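Long-range contact in PDZ domain protein (Parabacteroides distasonis, PDB 4L8N), which is of unknown function but carries PDZ domains and a DUF4136 domain and binds magnesium: residues Thr368-Thr376 / Met388-Ile398. Numbering follows the deposited sequence.
Sequences TMQYRDPKT and MFWDVFKYPQI. With EOH (ethanol), chain B.
Thr368 sets its OG1 at the edge of the Trp390 indole, 3.3 Å from CH2; that hydroxyl is hydrogen-bonded to Phe364 O, in helix 354-367. The methyl CE of selenomethionine Met369 meets CE of Met388, also selenomethionine. Gln370 O accepts a bond from Lys394 NZ, which reaches it on an extended chain. Gln370 CG lies over one face of the Tyr371 ring; Gln397 CB makes a CH-pi contact over the opposite face, 4.0 Å from the centroid. Ile398 CG1 packs against Tyr371 CB. Tyr371 O takes Asp391 N at 2.8 Å, and Asp373 N gives to Phe389 O at 2.8 Å. These two bonds flank Arg372 and Trp390, a single beta bridge within the connection between helix 354-367 and strand 429-435, probably an insertion in the C-terminal PDZ domain. The Arg372 guanidinium lies flat on the indole, planes 18° apart, in a cation-pi stack. Its NH1 bonds to Met388 O at 2.8 Å, tilted from the guanidinium plane, while NH2 bonds to Met116 O. Water 2 joins Asp373 OD2 to Trp390 O. Pro374 CA touches Met388 SE at 3.6 Å. With chi1 at 67°, Thr376 turns OG1 to Phe389 N, accepting its bond at 3.0 Å.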
ATOM      1  N   THR A 368      16.809  40.828   2.476  1.00 68.85           N
ATOM      2  CA  THR A 368      16.395  40.331   3.793  1.00 65.77           C
ATOM      3  C   THR A 368      16.507  38.808   3.891  1.00 66.87           C
ATOM      4  O   THR A 368      16.099  38.249   4.915  1.00 64.74           O
ATOM      5  CB  THR A 368      14.990  40.812   4.172  1.00 69.80           C
ATOM      6  OG1 THR A 368      14.026  40.313   3.244  1.00 68.04           O
ATOM      7  CG2 THR A 368      14.901  42.309   4.279  1.00 67.09           C
HETATM    8  N   MSE A 369      17.100  38.135   2.870  1.00 64.52           N
HETATM    9  CA  MSE A 369      17.308  36.665   2.876  1.00 64.90           C
HETATM   10  C   MSE A 369      18.108  36.210   4.112  1.00 70.77           C
HETATM   11  O   MSE A 369      17.941  35.086   4.598  1.00 70.95           O
HETATM   12  CB  MSE A 369      18.044  36.195   1.606  1.00 68.60           C
HETATM   13  CG  MSE A 369      17.193  36.180   0.347  1.00 75.07           C
HETATM   14 SE   MSE A 369      15.531  35.211   0.501  0.75 80.59          SE
HETATM   15  CE  MSE A 369      16.215  33.424   0.446  1.00 77.95           C
ATOM     16  N   GLN A 370      18.974  37.110   4.601  1.00 68.38           N
ATOM     17  CA  GLN A 370      19.826  36.987   5.781  1.00 69.43           C
ATOM     18  C   GLN A 370      19.025  36.888   7.095  1.00 74.16           C
ATOM     19  O   GLN A 370      19.549  36.365   8.088  1.00 76.21           O
ATOM     20  CB  GLN A 370      20.785  38.182   5.859  1.00 71.53           C
ATOM     21  CG  GLN A 370      20.165  39.523   5.463  1.00 77.50           C
ATOM     22  CD  GLN A 370      21.059  40.701   5.780  1.00 97.90           C
ATOM     23  OE1 GLN A 370      21.955  40.643   6.647  1.00 96.04           O
ATOM     24  NE2 GLN A 370      20.808  41.817   5.105  1.00 83.32           N
ATOM     25  N   TYR A 371      17.775  37.396   7.101  1.00 67.99           N
ATOM     26  CA  TYR A 371      16.907  37.409   8.277  1.00 65.68           C
ATOM     27  C   TYR A 371      15.878  36.270   8.296  1.00 67.26           C
ATOM     28  O   TYR A 371      15.049  36.222   9.199  1.00 65.57           O
ATOM     29  CB  TYR A 371      16.175  38.745   8.394  1.00 65.61           C
ATOM     30  CG  TYR A 371      17.032  39.989   8.326  1.00 67.58           C
ATOM     31  CD1 TYR A 371      18.231  40.077   9.031  1.00 70.21           C
ATOM     32  CD2 TYR A 371      16.584  41.127   7.658  1.00 68.47           C
ATOM     33  CE1 TYR A 371      19.005  41.240   9.000  1.00 70.78           C
ATOM     34  CE2 TYR A 371      17.344  42.298   7.629  1.00 70.32           C
ATOM     35  CZ  TYR A 371      18.553  42.349   8.301  1.00 76.97           C
ATOM     36  OH  TYR A 371      19.295  43.507   8.266  1.00 81.23           O
ATOM     37  N   ARG A 372      15.951  35.356   7.329  1.00 63.58           N
ATOM     38  CA  ARG A 372      15.089  34.185   7.217  1.00 62.45           C
ATOM     39  C   ARG A 372      15.648  33.039   8.066  1.00 67.91           C
ATOM     40  O   ARG A 372      16.858  33.010   8.299  1.00 70.06           O
ATOM     41  CB  ARG A 372      14.998  33.751   5.748  1.00 62.22           C
ATOM     42  CG  ARG A 372      14.448  34.808   4.816  1.00 64.35           C
ATOM     43  CD  ARG A 372      13.051  34.450   4.398  1.00 62.12           C
ATOM     44  NE  ARG A 372      12.446  35.496   3.581  1.00 59.19           N
ATOM     45  CZ  ARG A 372      11.143  35.754   3.558  1.00 70.61           C
ATOM     46  NH1 ARG A 372      10.308  35.049   4.309  1.00 49.84           N
ATOM     47  NH2 ARG A 372      10.668  36.733   2.801  1.00 61.07           N
ATOM     48  N   ASP A 373      14.792  32.081   8.495  1.00 63.03           N
ATOM     49  CA  ASP A 373      15.216  30.946   9.313  1.00 63.29           C
ATOM     50  C   ASP A 373      15.269  29.672   8.446  1.00 68.37           C
ATOM     51  O   ASP A 373      14.218  29.112   8.082  1.00 66.98           O
ATOM     52  CB  ASP A 373      14.291  30.780  10.537  1.00 64.12           C
ATOM     53  CG  ASP A 373      14.653  29.688  11.538  1.00 78.37           C
ATOM     54  OD1 ASP A 373      15.699  29.012  11.347  1.00 80.24           O
ATOM     55  OD2 ASP A 373      13.888  29.498  12.505  1.00 85.33           O
ATOM     56  N   PRO A 374      16.498  29.200   8.128  1.00 66.93           N
ATOM     57  CA  PRO A 374      16.636  28.020   7.248  1.00 67.48           C
ATOM     58  C   PRO A 374      16.136  26.717   7.849  1.00 72.39           C
ATOM     59  O   PRO A 374      15.867  25.797   7.090  1.00 72.15           O
ATOM     60  CB  PRO A 374      18.132  27.957   6.939  1.00 71.09           C
ATOM     61  CG  PRO A 374      18.794  28.730   8.013  1.00 76.10           C
ATOM     62  CD  PRO A 374      17.820  29.775   8.468  1.00 70.47           C
ATOM     63  N   LYS A 375      15.929  26.666   9.178  1.00 70.15           N
ATOM     64  CA  LYS A 375      15.393  25.483   9.876  1.00 69.24           C
ATOM     65  C   LYS A 375      13.920  25.269   9.535  1.00 70.61           C
ATOM     66  O   LYS A 375      13.413  24.173   9.745  1.00 71.02           O
ATOM     67  CB  LYS A 375      15.561  25.609  11.406  1.00 72.07           C
ATOM     68  CG  LYS A 375      17.026  25.669  11.872  1.00 96.06           C
ATOM     69  CD  LYS A 375      17.213  25.879  13.402  1.00112.02           C
ATOM     70  CE  LYS A 375      16.888  27.271  13.939  1.00125.84           C
ATOM     71  NZ  LYS A 375      17.754  28.342  13.360  1.00132.87           N
ATOM     72  N   THR A 376      13.244  26.309   8.998  1.00 65.48           N
ATOM     73  CA  THR A 376      11.819  26.319   8.629  1.00 63.22           C
ATOM     74  C   THR A 376      11.569  26.116   7.118  1.00 66.95           C
ATOM     75  O   THR A 376      10.403  26.022   6.724  1.00 65.32           O
ATOM     76  CB  THR A 376      11.165  27.648   9.046  1.00 65.18           C
ATOM     77  OG1 THR A 376      11.713  28.703   8.259  1.00 63.55           O
ATOM     78  CG2 THR A 376      11.334  27.947  10.512  1.00 64.63           C
HETATM   79  N   MSE A 388      10.812  30.214   3.617  1.00 55.79           N
HETATM   80  CA  MSE A 388      11.312  30.274   4.987  1.00 52.09           C
HETATM   81  C   MSE A 388      10.569  31.340   5.762  1.00 56.89           C
HETATM   82  O   MSE A 388      10.263  32.411   5.212  1.00 57.57           O
HETATM   83  CB  MSE A 388      12.817  30.584   5.016  1.00 53.73           C
HETATM   84  CG  MSE A 388      13.685  29.455   4.455  1.00 58.57           C
HETATM   85 SE   MSE A 388      15.560  29.889   4.392  0.75 64.48          SE
HETATM   86  CE  MSE A 388      15.552  31.161   3.058  1.00 61.84           C
ATOM     87  N   PHE A 389      10.308  31.077   7.047  1.00 51.18           N
ATOM     88  CA  PHE A 389       9.731  32.112   7.881  1.00 50.20           C
ATOM     89  C   PHE A 389      10.861  33.023   8.323  1.00 56.63           C
ATOM     90  O   PHE A 389      12.049  32.694   8.144  1.00 57.95           O
ATOM     91  CB  PHE A 389       8.974  31.530   9.088  1.00 50.38           C
ATOM     92  CG  PHE A 389       7.928  30.518   8.701  1.00 50.45           C
ATOM     93  CD1 PHE A 389       7.011  30.793   7.694  1.00 52.87           C
ATOM     94  CD2 PHE A 389       7.853  29.296   9.346  1.00 52.16           C
ATOM     95  CE1 PHE A 389       6.050  29.854   7.327  1.00 53.55           C
ATOM     96  CE2 PHE A 389       6.882  28.362   8.988  1.00 54.68           C
ATOM     97  CZ  PHE A 389       5.987  28.649   7.981  1.00 52.33           C
ATOM     98  N   TRP A 390      10.498  34.159   8.908  1.00 52.45           N
ATOM     99  CA  TRP A 390      11.474  35.080   9.444  1.00 54.19           C
ATOM    100  C   TRP A 390      12.103  34.486  10.699  1.00 61.14           C
ATOM    101  O   TRP A 390      11.472  33.694  11.406  1.00 61.38           O
ATOM    102  CB  TRP A 390      10.796  36.415   9.776  1.00 52.35           C
ATOM    103  CG  TRP A 390      10.202  37.140   8.604  1.00 51.95           C
ATOM    104  CD1 TRP A 390       8.893  37.461   8.420  1.00 53.57           C
ATOM    105  CD2 TRP A 390      10.915  37.685   7.484  1.00 52.37           C
ATOM    106  NE1 TRP A 390       8.740  38.185   7.260  1.00 53.29           N
ATOM    107  CE2 TRP A 390       9.963  38.323   6.654  1.00 55.78           C
ATOM    108  CE3 TRP A 390      12.271  37.713   7.110  1.00 54.46           C
ATOM    109  CZ2 TRP A 390      10.326  39.004   5.483  1.00 55.76           C
ATOM    110  CZ3 TRP A 390      12.624  38.376   5.944  1.00 56.92           C
ATOM    111  CH2 TRP A 390      11.658  39.004   5.140  1.00 57.12           C
ATOM    112  N   ASP A 391      13.338  34.848  10.968  1.00 59.86           N
ATOM    113  CA  ASP A 391      14.018  34.395  12.161  1.00 61.54           C
ATOM    114  C   ASP A 391      13.460  35.238  13.298  1.00 66.16           C
ATOM    115  O   ASP A 391      13.437  36.473  13.198  1.00 65.14           O
ATOM    116  CB  ASP A 391      15.537  34.551  11.966  1.00 66.23           C
ATOM    117  CG  ASP A 391      16.430  34.124  13.115  1.00 79.40           C
ATOM    118  OD1 ASP A 391      16.285  34.690  14.220  1.00 80.42           O
ATOM    119  OD2 ASP A 391      17.360  33.320  12.874  1.00 83.63           O
ATOM    120  N   VAL A 392      12.972  34.569  14.354  1.00 63.75           N
ATOM    121  CA  VAL A 392      12.353  35.196  15.522  1.00 64.21           C
ATOM    122  C   VAL A 392      13.295  36.198  16.250  1.00 71.89           C
ATOM    123  O   VAL A 392      12.789  37.115  16.888  1.00 74.44           O
ATOM    124  CB  VAL A 392      11.781  34.139  16.495  1.00 69.14           C
ATOM    125  CG1 VAL A 392      10.893  34.800  17.549  1.00 69.10           C
ATOM    126  CG2 VAL A 392      10.963  33.091  15.732  1.00 68.36           C
ATOM    127  N   PHE A 393      14.620  36.099  16.109  1.00 69.27           N
ATOM    128  CA  PHE A 393      15.523  37.045  16.795  1.00 71.04           C
ATOM    129  C   PHE A 393      15.891  38.261  15.895  1.00 74.56           C
ATOM    130  O   PHE A 393      16.657  39.135  16.313  1.00 75.77           O
ATOM    131  CB  PHE A 393      16.797  36.320  17.311  1.00 75.03           C
ATOM    132  CG  PHE A 393      16.458  35.089  18.119  1.00 77.98           C
ATOM    133  CD1 PHE A 393      15.954  35.201  19.412  1.00 82.20           C
ATOM    134  CD2 PHE A 393      16.530  33.819  17.547  1.00 81.34           C
ATOM    135  CE1 PHE A 393      15.550  34.062  20.128  1.00 83.46           C
ATOM    136  CE2 PHE A 393      16.127  32.682  18.263  1.00 83.95           C
ATOM    137  CZ  PHE A 393      15.645  32.810  19.550  1.00 82.09           C
ATOM    138  N   LYS A 394      15.302  38.342  14.690  1.00 68.12           N
ATOM    139  CA  LYS A 394      15.636  39.398  13.743  1.00 66.21           C
ATOM    140  C   LYS A 394      14.433  40.266  13.314  1.00 65.25           C
ATOM    141  O   LYS A 394      14.590  41.055  12.378  1.00 65.01           O
ATOM    142  CB  LYS A 394      16.306  38.768  12.514  1.00 68.53           C
ATOM    143  CG  LYS A 394      17.762  38.422  12.752  1.00 77.09           C
ATOM    144  CD  LYS A 394      18.200  37.278  11.866  1.00 90.99           C
ATOM    145  CE  LYS A 394      19.631  36.862  12.105  1.00 97.14           C
ATOM    146  NZ  LYS A 394      20.121  35.962  11.030  1.00100.57           N
ATOM    147  N   TYR A 395      13.282  40.197  14.038  1.00 59.02           N
ATOM    148  CA  TYR A 395      12.058  40.969  13.723  1.00 57.40           C
ATOM    149  C   TYR A 395      12.289  42.479  13.664  1.00 62.66           C
ATOM    150  O   TYR A 395      11.799  43.095  12.711  1.00 61.02           O
ATOM    151  CB  TYR A 395      10.901  40.689  14.693  1.00 55.99           C
ATOM    152  CG  TYR A 395      10.153  39.395  14.480  1.00 53.12           C
ATOM    153  CD1 TYR A 395      10.682  38.381  13.678  1.00 53.65           C
ATOM    154  CD2 TYR A 395       8.940  39.154  15.124  1.00 52.89           C
ATOM    155  CE1 TYR A 395       9.996  37.177  13.486  1.00 51.14           C
ATOM    156  CE2 TYR A 395       8.272  37.934  14.982  1.00 52.41           C
ATOM    157  CZ  TYR A 395       8.808  36.947  14.164  1.00 55.29           C
ATOM    158  OH  TYR A 395       8.153  35.754  14.015  1.00 51.70           O
ATOM    159  N   PRO A 396      13.036  43.099  14.622  1.00 61.08           N
ATOM    160  CA  PRO A 396      13.262  44.552  14.540  1.00 60.78           C
ATOM    161  C   PRO A 396      13.964  44.970  13.244  1.00 65.00           C
ATOM    162  O   PRO A 396      13.582  45.987  12.654  1.00 65.66           O
ATOM    163  CB  PRO A 396      14.138  44.829  15.764  1.00 63.36           C
ATOM    164  CG  PRO A 396      13.800  43.736  16.721  1.00 67.43           C
ATOM    165  CD  PRO A 396      13.659  42.546  15.846  1.00 63.09           C
ATOM    166  N   GLN A 397      14.940  44.161  12.775  1.00 60.60           N
ATOM    167  CA  GLN A 397      15.713  44.408  11.553  1.00 61.06           C
ATOM    168  C   GLN A 397      14.860  44.198  10.285  1.00 64.03           C
ATOM    169  O   GLN A 397      15.030  44.937   9.317  1.00 65.47           O
ATOM    170  CB  GLN A 397      16.962  43.521  11.522  1.00 63.96           C
ATOM    171  CG  GLN A 397      17.920  43.783  12.697  1.00 79.61           C
ATOM    172  CD  GLN A 397      17.813  42.735  13.794  1.00 98.03           C
ATOM    173  OE1 GLN A 397      16.953  42.790  14.684  1.00 86.67           O
ATOM    174  NE2 GLN A 397      18.713  41.763  13.768  1.00 99.09           N
ATOM    175  N   ILE A 398      13.933  43.219  10.300  1.00 57.84           N
ATOM    176  CA  ILE A 398      13.007  42.939   9.193  1.00 56.07           C
ATOM    177  C   ILE A 398      12.023  44.098   9.097  1.00 61.45           C
ATOM    178  O   ILE A 398      11.833  44.634   8.002  1.00 62.30           O
ATOM    179  CB  ILE A 398      12.274  41.571   9.365  1.00 56.82           C
ATOM    180  CG1 ILE A 398      13.263  40.408   9.473  1.00 55.25           C
ATOM    181  CG2 ILE A 398      11.213  41.328   8.252  1.00 56.50           C
ATOM    182  CD1 ILE A 398      12.773  39.339  10.327  1.00 50.86           C
TER
HETATM  183  C1  EOH B 501      20.083  31.885   3.448  1.00 74.37           C
HETATM  184  C2  EOH B 501      21.252  32.881   3.475  1.00 72.08           C
HETATM  185  O   EOH B 501      19.311  32.178   4.595  1.00 76.35           O
HETATM  186  O   HOH W   1      18.885  33.919   9.885  1.00 69.47           O
HETATM  187  O   HOH W   2      11.305  31.034  12.079  1.00 61.55           O